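Side-chain contact in putative tetR family transcriptional regulator (Streptomyces coelicolor A3, PDB 2Q24), which probably regulates transcription by binding DNA through a helix-turn-helix motif, as in other TetR-family proteins: residues 38-43 / 49-54. Residues are numbered along the deposited sequence; the frame is centred on the assembly and turned at random.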
ATOM      1  N   GLU B  38      -4.891 -16.825  21.525  1.00 31.30           N
ATOM      2  CA  GLU B  38      -5.837 -17.957  21.396  1.00 30.79           C
ATOM      3  C   GLU B  38      -7.188 -17.549  20.793  1.00 31.16           C
ATOM      4  O   GLU B  38      -7.730 -18.300  19.973  1.00 31.36           O
ATOM      5  CB  GLU B  38      -6.026 -18.705  22.735  1.00 31.77           C
ATOM      6  N   ARG B  39      -7.713 -16.362  21.167  1.00 31.29           N
ATOM      7  CA  ARG B  39      -8.976 -15.854  20.600  1.00 31.27           C
ATOM      8  C   ARG B  39      -8.877 -15.547  19.095  1.00 30.80           C
ATOM      9  O   ARG B  39      -9.798 -15.859  18.335  1.00 29.90           O
ATOM     10  CB  ARG B  39      -9.527 -14.638  21.375  1.00 31.87           C
ATOM     11  CG  ARG B  39     -10.798 -14.044  20.762  1.00 33.37           C
ATOM     12  CD  ARG B  39     -11.748 -13.458  21.795  1.00 40.33           C
ATOM     13  NE  ARG B  39     -11.702 -11.996  21.833  1.00 45.36           N
ATOM     14  CZ  ARG B  39     -12.592 -11.197  21.246  1.00 48.15           C
ATOM     15  NH1 ARG B  39     -13.611 -11.708  20.557  1.00 49.13           N
ATOM     16  NH2 ARG B  39     -12.459  -9.877  21.338  1.00 49.93           N
ATOM     17  N   ILE B  40      -7.755 -14.942  18.678  1.00 30.76           N
ATOM     18  CA  ILE B  40      -7.455 -14.660  17.268  1.00 31.37           C
ATOM     19  C   ILE B  40      -7.319 -15.937  16.456  1.00 30.69           C
ATOM     20  O   ILE B  40      -7.941 -16.073  15.395  1.00 30.62           O
ATOM     21  CB  ILE B  40      -6.158 -13.792  17.085  1.00 30.67           C
ATOM     22  CG1 ILE B  40      -6.350 -12.438  17.778  1.00 32.40           C
ATOM     23  CG2 ILE B  40      -5.793 -13.667  15.564  1.00 32.18           C
ATOM     24  CD1 ILE B  40      -5.115 -11.557  17.877  1.00 31.30           C
ATOM     25  N   ALA B  41      -6.490 -16.856  16.938  1.00 31.41           N
ATOM     26  CA  ALA B  41      -6.353 -18.165  16.302  1.00 32.30           C
ATOM     27  C   ALA B  41      -7.753 -18.825  16.132  1.00 32.93           C
ATOM     28  O   ALA B  41      -8.078 -19.350  15.058  1.00 33.46           O
ATOM     29  CB  ALA B  41      -5.428 -19.063  17.127  1.00 31.91           C
ATOM     30  N   ARG B  42      -8.574 -18.740  17.179  1.00 32.86           N
ATOM     31  CA  ARG B  42      -9.918 -19.367  17.211  1.00 33.69           C
ATOM     32  C   ARG B  42     -10.871 -18.789  16.165  1.00 33.78           C
ATOM     33  O   ARG B  42     -11.652 -19.579  15.474  1.00 32.41           O
ATOM     34  CB  ARG B  42     -10.543 -19.243  18.607  1.00 34.50           C
ATOM     35  CG  ARG B  42     -12.082 -19.664  18.624  1.00 37.76           C
ATOM     36  CD  ARG B  42     -12.538 -19.972  20.040  1.00 47.52           C
ATOM     37  NE  ARG B  42     -11.729 -19.300  21.085  1.00 53.39           N
ATOM     38  CZ  ARG B  42     -11.973 -18.076  21.614  1.00 55.50           C
ATOM     39  NH1 ARG B  42     -13.015 -17.357  21.180  1.00 56.20           N
ATOM     40  NH2 ARG B  42     -11.162 -17.600  22.559  1.00 54.96           N
ATOM     41  N   GLU B  43     -10.824 -17.433  16.061  1.00 32.51           N
ATOM     42  CA  GLU B  43     -11.722 -16.755  15.154  1.00 33.64           C
ATOM     43  C   GLU B  43     -11.289 -17.021  13.713  1.00 33.71           C
ATOM     44  O   GLU B  43     -12.147 -17.158  12.827  1.00 33.40           O
ATOM     45  CB  GLU B  43     -11.748 -15.252  15.434  1.00 34.34           C
ATOM     46  CG  GLU B  43     -12.568 -14.887  16.664  1.00 38.15           C
ATOM     47  CD  GLU B  43     -12.981 -13.414  16.663  1.00 42.20           C
ATOM     48  OE1 GLU B  43     -12.817 -12.752  15.609  1.00 44.57           O
ATOM     49  OE2 GLU B  43     -13.474 -12.922  17.708  1.00 44.06           O
ATOM     50  N   GLY B  49      -0.261 -22.951  17.219  1.00 36.34           N
ATOM     51  CA  GLY B  49       1.092 -23.195  16.686  1.00 37.31           C
ATOM     52  C   GLY B  49       1.277 -22.598  15.292  1.00 37.79           C
ATOM     53  O   GLY B  49       2.279 -21.929  14.999  1.00 38.39           O
ATOM     54  N   THR B  50       0.287 -22.825  14.437  1.00 37.96           N
ATOM     55  CA  THR B  50       0.211 -22.227  13.103  1.00 38.48           C
ATOM     56  C   THR B  50       0.360 -20.694  13.151  1.00 38.24           C
ATOM     57  O   THR B  50       1.065 -20.087  12.333  1.00 38.52           O
ATOM     58  CB  THR B  50      -1.132 -22.625  12.437  1.00 38.55           C
ATOM     59  OG1 THR B  50      -1.398 -24.009  12.706  1.00 40.05           O
ATOM     60  CG2 THR B  50      -1.103 -22.394  10.939  1.00 39.07           C
ATOM     61  N   LEU B  51      -0.290 -20.072  14.134  1.00 38.01           N
ATOM     62  CA  LEU B  51      -0.222 -18.625  14.280  0.50 37.66           C
ATOM     63  C   LEU B  51       1.182 -18.194  14.703  1.00 37.62           C
ATOM     64  O   LEU B  51       1.719 -17.223  14.158  1.00 37.45           O
ATOM     65  CB  LEU B  51      -1.282 -18.114  15.261  0.50 37.57           C
ATOM     66  CG  LEU B  51      -1.413 -16.599  15.428  0.50 37.91           C
ATOM     67  CD1 LEU B  51      -2.853 -16.204  15.754  0.50 39.10           C
ATOM     68  CD2 LEU B  51      -0.444 -16.065  16.485  0.50 37.47           C
ATOM     69  N   TYR B  52       1.774 -18.923  15.660  1.00 37.50           N
ATOM     70  CA  TYR B  52       3.128 -18.630  16.140  0.50 37.78           C
ATOM     71  C   TYR B  52       4.183 -18.853  15.061  1.00 37.73           C
ATOM     72  O   TYR B  52       5.103 -18.055  14.913  1.00 38.14           O
ATOM     73  CB  TYR B  52       3.455 -19.439  17.401  0.50 37.77           C
ATOM     74  CG  TYR B  52       2.632 -19.036  18.603  0.50 37.83           C
ATOM     75  CD1 TYR B  52       1.817 -19.959  19.260  0.50 38.46           C
ATOM     76  CD2 TYR B  52       2.670 -17.730  19.084  0.50 38.04           C
ATOM     77  CE1 TYR B  52       1.061 -19.582  20.365  0.50 38.64           C
ATOM     78  CE2 TYR B  52       1.918 -17.342  20.176  0.50 37.63           C
ATOM     79  CZ  TYR B  52       1.116 -18.266  20.815  0.50 38.55           C
ATOM     80  OH  TYR B  52       0.377 -17.865  21.907  0.50 39.15           O
ATOM     81  N   ARG B  53       4.040 -19.937  14.310  1.00 37.91           N
ATOM     82  CA  ARG B  53       4.918 -20.210  13.176  1.00 38.33           C
ATOM     83  C   ARG B  53       4.959 -19.018  12.201  1.00 38.79           C
ATOM     84  O   ARG B  53       6.039 -18.594  11.780  1.00 39.11           O
ATOM     85  CB  ARG B  53       4.493 -21.496  12.451  1.00 38.01           C
ATOM     86  CG  ARG B  53       5.083 -22.785  13.031  1.00 37.96           C
ATOM     87  N   ASN B  54       3.793 -18.466  11.869  1.00 39.04           N
ATOM     88  CA  ASN B  54       3.701 -17.372  10.893  1.00 39.45           C
ATOM     89  C   ASN B  54       4.047 -15.980  11.465  1.00 39.18           C
ATOM     90  O   ASN B  54       4.557 -15.146  10.751  1.00 38.76           O
ATOM     91  CB  ASN B  54       2.309 -17.321  10.236  1.00 39.45           C
ATOM     92  CG  ASN B  54       1.849 -18.668   9.697  1.00 41.44           C
ATOM     93  ND2 ASN B  54       2.681 -19.297   8.884  1.00 41.96           N
TER
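Leu51 reaches across from helix 48-54 and sets one methyl, CD1, into the notch where the side chains of Ile40 and Ala41 diverge on helix 37-43. The side-chain contact is apolar and small, burying 107 Å² over both sides, and it is carried by that single branch. CD1 of Leu51 lies 3.9 Å from CG2 of Ile40 and 4.1 Å from CB of Ala41. The same methyl also sits against the backbone where these two residues join, 3.9 Å from N of Ala41. Leu51 was modelled in two conformers; these distances hold for one, and the exact placement of CD1 is less certain than the helix packing.

The Leu51 and Ile40 side chains run at roughly a right angle to each other, and methyl meets methyl where they cross. In Leu51, CG lies trans to the backbone N (chi1 -175°), which extends the side chain from its own helix towards the neighbouring one. The closest CA pair is Ala41 and Leu51, 6.5 Å apart; consistent with the small side chain of Ala41, CD1 reaches the helix backbone here.

Beyond this first shell, Ile40 also packs on Val27 and Phe28 of helix 17-31, while both Ile40 and Leu51 touch Leu61 of helix 58-75, so the contact continues into the core of the small helical domain. Elsewhere on helix 37-43, NH1 of Arg39 forms a salt bridge with OE2 of Glu43 at 3.1 Å, and the other carboxylate oxygen of Glu43 pairs with Arg26. The two helices, joined by a short turn, form the predicted DNA-binding helix-turn-helix motif, and Ile40, Ala41 and Leu51 form part of the apolar packing between them, in the three-helix arrangement of the N-terminal domain of TetR-family regulators.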